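Local coordinates for protein endonuclease and methylase LlaGI (Lactococcus lactis, PDB 5FFJ) that probably recognises and methylates a specific DNA sequence and, in the full-length Type ISP restriction-modification enzyme, couples a helicase-like ATPase to DNA cleavage, at residues 1283-1293 against 1381-1392. Sequence-based numbering, arbitrary orientation.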
loop_
_atom_site.group_PDB
_atom_site.type_symbol
_atom_site.label_atom_id
_atom_site.label_comp_id
_atom_site.label_asym_id
_atom_site.label_seq_id
_atom_site.Cartn_x
_atom_site.Cartn_y
_atom_site.Cartn_z
ATOM N N LEU A 1283 -28.558 3.425 35.299
ATOM C CA LEU A 1283 -27.174 3.009 35.499
ATOM C C LEU A 1283 -26.264 3.479 34.368
ATOM O O LEU A 1283 -25.161 3.971 34.611
ATOM C CB LEU A 1283 -27.097 1.486 35.615
ATOM C CG LEU A 1283 -25.722 0.914 35.962
ATOM C CD1 LEU A 1283 -25.375 1.204 37.415
ATOM C CD2 LEU A 1283 -25.679 -0.577 35.677
ATOM N N HIS A 1284 -26.731 3.320 33.135
ATOM C CA HIS A 1284 -25.907 3.585 31.961
ATOM C C HIS A 1284 -25.778 5.073 31.652
ATOM O O HIS A 1284 -24.880 5.483 30.917
ATOM C CB HIS A 1284 -26.480 2.852 30.749
ATOM C CG HIS A 1284 -26.435 1.361 30.879
ATOM N ND1 HIS A 1284 -27.239 0.523 30.137
ATOM C CD2 HIS A 1284 -25.683 0.559 31.668
ATOM C CE1 HIS A 1284 -26.984 -0.731 30.464
ATOM N NE2 HIS A 1284 -26.044 -0.737 31.391
ATOM N N LEU A 1285 -26.678 5.879 32.203
ATOM C CA LEU A 1285 -26.584 7.324 32.058
ATOM C C LEU A 1285 -25.605 7.886 33.082
ATOM O O LEU A 1285 -24.833 8.798 32.782
ATOM C CB LEU A 1285 -27.959 7.980 32.220
ATOM C CG LEU A 1285 -28.996 7.744 31.118
ATOM C CD1 LEU A 1285 -30.301 8.456 31.458
ATOM C CD2 LEU A 1285 -28.477 8.207 29.767
ATOM N N ASN A 1286 -25.633 7.325 34.290
ATOM C CA ASN A 1286 -24.744 7.749 35.364
ATOM C C ASN A 1286 -23.476 6.896 35.418
ATOM O O ASN A 1286 -22.909 6.673 36.489
ATOM C CB ASN A 1286 -25.470 7.685 36.708
ATOM C CG ASN A 1286 -26.705 8.563 36.746
ATOM O OD1 ASN A 1286 -26.609 9.782 36.880
ATOM N ND2 ASN A 1286 -27.876 7.942 36.645
ATOM N N TYR A 1287 -23.031 6.439 34.253
ATOM C CA TYR A 1287 -21.905 5.517 34.155
ATOM C C TYR A 1287 -20.583 6.089 34.678
ATOM O O TYR A 1287 -19.673 5.333 35.017
ATOM C CB TYR A 1287 -21.721 5.091 32.697
ATOM C CG TYR A 1287 -21.243 6.209 31.794
ATOM C CD1 TYR A 1287 -19.888 6.423 31.583
ATOM C CD2 TYR A 1287 -22.146 7.051 31.157
ATOM C CE1 TYR A 1287 -19.443 7.441 30.763
ATOM C CE2 TYR A 1287 -21.709 8.072 30.330
ATOM C CZ TYR A 1287 -20.355 8.261 30.138
ATOM O OH TYR A 1287 -19.904 9.273 29.321
ATOM N N GLU A 1288 -20.475 7.414 34.741
ATOM C CA GLU A 1288 -19.188 8.054 35.020
ATOM C C GLU A 1288 -18.944 8.251 36.516
ATOM O O GLU A 1288 -17.832 8.590 36.928
ATOM C CB GLU A 1288 -19.075 9.406 34.291
ATOM C CG GLU A 1288 -20.384 10.013 33.784
ATOM C CD GLU A 1288 -20.169 11.321 33.035
ATOM O OE1 GLU A 1288 -21.069 12.189 33.073
ATOM O OE2 GLU A 1288 -19.101 11.482 32.403
ATOM N N ASN A 1289 -19.976 8.032 37.327
ATOM C CA ASN A 1289 -19.833 8.087 38.781
ATOM C C ASN A 1289 -20.713 7.055 39.469
ATOM O O ASN A 1289 -21.925 7.235 39.590
ATOM C CB ASN A 1289 -20.165 9.483 39.306
ATOM C CG ASN A 1289 -19.039 10.468 39.078
ATOM O OD1 ASN A 1289 -17.995 10.388 39.727
ATOM N ND2 ASN A 1289 -19.244 11.405 38.159
ATOM N N GLN A 1290 -20.079 5.980 39.927
ATOM C CA GLN A 1290 -20.779 4.847 40.515
ATOM C C GLN A 1290 -19.950 4.280 41.667
ATOM O O GLN A 1290 -18.722 4.245 41.576
ATOM C CB GLN A 1290 -21.025 3.775 39.450
ATOM C CG GLN A 1290 -22.333 3.018 39.589
ATOM C CD GLN A 1290 -23.546 3.899 39.365
ATOM O OE1 GLN A 1290 -23.536 4.784 38.510
ATOM N NE2 GLN A 1290 -24.599 3.663 40.138
ATOM N N PRO A 1291 -20.610 3.841 42.756
ATOM C CA PRO A 1291 -19.879 3.264 43.892
ATOM C C PRO A 1291 -18.973 2.103 43.497
ATOM O O PRO A 1291 -19.442 1.173 42.845
ATOM C CB PRO A 1291 -20.999 2.778 44.814
ATOM C CG PRO A 1291 -22.158 3.624 44.485
ATOM C CD PRO A 1291 -22.059 3.910 43.021
ATOM N N ILE A 1292 -17.705 2.160 43.897
ATOM C CA ILE A 1292 -16.727 1.121 43.566
ATOM C C ILE A 1292 -17.160 -0.251 44.082
ATOM O O ILE A 1292 -17.761 -0.361 45.151
ATOM C CB ILE A 1292 -15.333 1.463 44.144
ATOM C CG1 ILE A 1292 -14.293 0.441 43.678
ATOM C CG2 ILE A 1292 -15.379 1.525 45.667
ATOM C CD1 ILE A 1292 -12.864 0.869 43.935
ATOM N N TRP A 1293 -16.854 -1.295 43.315
ATOM C CA TRP A 1293 -17.231 -2.654 43.693
ATOM C C TRP A 1293 -16.447 -3.087 44.929
ATOM O O TRP A 1293 -15.419 -2.494 45.261
ATOM C CB TRP A 1293 -16.991 -3.623 42.536
ATOM C CG TRP A 1293 -17.881 -4.833 42.560
ATOM C CD1 TRP A 1293 -17.509 -6.115 42.837
ATOM C CD2 TRP A 1293 -19.291 -4.872 42.298
ATOM N NE1 TRP A 1293 -18.597 -6.951 42.762
ATOM C CE2 TRP A 1293 -19.702 -6.213 42.432
ATOM C CE3 TRP A 1293 -20.243 -3.904 41.962
ATOM C CZ2 TRP A 1293 -21.025 -6.612 42.243
ATOM C CZ3 TRP A 1293 -21.558 -4.303 41.774
ATOM C CH2 TRP A 1293 -21.935 -5.645 41.916
ATOM N N LEU A 1381 -14.129 7.306 36.286
ATOM C CA LEU A 1381 -14.896 6.705 35.205
ATOM C C LEU A 1381 -14.612 5.210 35.103
ATOM O O LEU A 1381 -15.540 4.402 35.052
ATOM C CB LEU A 1381 -14.578 7.399 33.879
ATOM C CG LEU A 1381 -15.125 6.745 32.607
ATOM C CD1 LEU A 1381 -16.645 6.674 32.626
ATOM C CD2 LEU A 1381 -14.641 7.504 31.387
ATOM N N LEU A 1382 -13.331 4.853 35.076
ATOM C CA LEU A 1382 -12.926 3.455 34.980
ATOM C C LEU A 1382 -13.554 2.630 36.094
ATOM O O LEU A 1382 -14.226 1.631 35.838
ATOM C CB LEU A 1382 -11.403 3.328 35.036
ATOM C CG LEU A 1382 -10.863 1.911 35.256
ATOM C CD1 LEU A 1382 -11.180 1.021 34.066
ATOM C CD2 LEU A 1382 -9.373 1.943 35.528
ATOM N N LEU A 1383 -13.321 3.058 37.329
ATOM C CA LEU A 1383 -13.834 2.355 38.496
ATOM C C LEU A 1383 -15.346 2.180 38.408
ATOM O O LEU A 1383 -15.866 1.099 38.680
ATOM C CB LEU A 1383 -13.465 3.110 39.777
ATOM C CG LEU A 1383 -11.976 3.186 40.123
ATOM C CD1 LEU A 1383 -11.761 4.022 41.379
ATOM C CD2 LEU A 1383 -11.377 1.801 40.304
ATOM N N SER A 1384 -16.042 3.242 38.014
ATOM C CA SER A 1384 -17.498 3.211 37.913
ATOM C C SER A 1384 -17.958 2.207 36.865
ATOM O O SER A 1384 -18.882 1.432 37.106
ATOM C CB SER A 1384 -18.044 4.600 37.577
ATOM O OG SER A 1384 -17.779 5.524 38.619
ATOM N N VAL A 1385 -17.302 2.224 35.709
ATOM C CA VAL A 1385 -17.668 1.346 34.600
ATOM C C VAL A 1385 -17.557 -0.131 34.988
ATOM O O VAL A 1385 -18.334 -0.958 34.507
ATOM C CB VAL A 1385 -16.792 1.637 33.358
ATOM C CG1 VAL A 1385 -16.861 0.498 32.346
ATOM C CG2 VAL A 1385 -17.233 2.937 32.704
ATOM N N ILE A 1386 -16.599 -0.462 35.853
ATOM C CA ILE A 1386 -16.474 -1.829 36.350
ATOM C C ILE A 1386 -17.744 -2.250 37.081
ATOM O O ILE A 1386 -18.213 -3.375 36.926
ATOM C CB ILE A 1386 -15.275 -1.999 37.311
ATOM C CG1 ILE A 1386 -13.960 -1.701 36.588
ATOM C CG2 ILE A 1386 -15.249 -3.421 37.884
ATOM C CD1 ILE A 1386 -12.725 -1.809 37.464
ATOM N N THR A 1387 -18.289 -1.348 37.889
ATOM C CA THR A 1387 -19.455 -1.668 38.705
ATOM C C THR A 1387 -20.724 -1.523 37.875
ATOM O O THR A 1387 -21.732 -2.170 38.155
ATOM C CB THR A 1387 -19.539 -0.771 39.949
ATOM O OG1 THR A 1387 -20.148 0.479 39.605
ATOM C CG2 THR A 1387 -18.141 -0.532 40.524
ATOM N N VAL A 1388 -20.670 -0.666 36.859
ATOM C CA VAL A 1388 -21.728 -0.615 35.858
ATOM C C VAL A 1388 -21.816 -1.969 35.165
ATOM O O VAL A 1388 -22.904 -2.501 34.955
ATOM C CB VAL A 1388 -21.480 0.491 34.812
ATOM C CG1 VAL A 1388 -22.401 0.315 33.602
ATOM C CG2 VAL A 1388 -21.679 1.865 35.432
ATOM N N SER A 1389 -20.656 -2.513 34.808
ATOM C CA SER A 1389 -20.575 -3.838 34.205
ATOM C C SER A 1389 -21.165 -4.914 35.117
ATOM O O SER A 1389 -22.011 -5.703 34.692
ATOM C CB SER A 1389 -19.122 -4.179 33.871
ATOM O OG SER A 1389 -18.729 -3.609 32.636
ATOM N N MET A 1390 -20.712 -4.944 36.367
ATOM C CA MET A 1390 -21.194 -5.929 37.330
ATOM C C MET A 1390 -22.690 -5.775 37.564
ATOM O O MET A 1390 -23.427 -6.761 37.623
ATOM C CB MET A 1390 -20.449 -5.795 38.659
ATOM C CG MET A 1390 -18.978 -6.155 38.585
ATOM S SD MET A 1390 -18.690 -7.890 38.194
ATOM C CE MET A 1390 -19.363 -8.692 39.649
ATOM N N ARG A 1391 -23.134 -4.530 37.695
ATOM C CA ARG A 1391 -24.536 -4.249 37.975
ATOM C C ARG A 1391 -25.433 -4.605 36.792
ATOM O O ARG A 1391 -26.540 -5.109 36.982
ATOM C CB ARG A 1391 -24.720 -2.776 38.348
ATOM C CG ARG A 1391 -26.163 -2.368 38.627
ATOM C CD ARG A 1391 -26.771 -3.186 39.756
ATOM N NE ARG A 1391 -28.155 -2.809 40.026
ATOM C CZ ARG A 1391 -28.993 -3.524 40.769
ATOM N NH1 ARG A 1391 -30.236 -3.102 40.959
ATOM N NH2 ARG A 1391 -28.594 -4.662 41.319
ATOM N N THR A 1392 -24.957 -4.346 35.577
ATOM C CA THR A 1392 -25.748 -4.596 34.377
ATOM C C THR A 1392 -26.057 -6.082 34.234
ATOM O O THR A 1392 -27.191 -6.466 33.945
ATOM C CB THR A 1392 -25.021 -4.106 33.110
ATOM O OG1 THR A 1392 -24.702 -2.717 33.245
ATOM C CG2 THR A 1392 -25.889 -4.293 31.878
#
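The hydroxyl oxygen of S1384 has two hydrogen-bond partners: OG accepts a bent bond from Q1290 N at 2.7 Å and also pairs with N1380 O one turn back. This pins the chain just beyond the type I turn N1286–N1289, where the loop leaving helix 1270-1285 doubles back along helix 1377-1398. A second polar anchor lies near the C-terminal end of helix 1270-1285, where H1284 NE2 hydrogen-bonds T1392 OG1 at 3.0 Å, with an N-H...O angle of 159° and the oxygen close to the imidazole plane; Y1241 OH bonds ND1, so both ring nitrogens are engaged. Between these two bonds, L1283 CD2 rests on R1391 CG at 3.5 Å and on V1388 CG1 at 4.0 Å. On the other side of S1384, L1381 CD1 meets the edge of the Y1287 ring. W1293 has CG anti to its backbone N (chi1 -153°), which lays the indole against M1390: CB stands 3.5 Å from the six-membered-ring centroid, 8° off the normal, a CH-pi contact, with SD farther off above the five-membered ring, 4.9 Å from its centroid, a looser Met-aromatic contact. With an alanine here in place of W1293, M1390 would probably lose the ring face under its CB and the Met-aromatic contact, opening a gap beside T1387. Within the C-terminal specificity region, strand 1194-1197 backs H1284, whereas helix 1346-1353 packs on L1381 and V1385, and strand 1327-1330 on L1383.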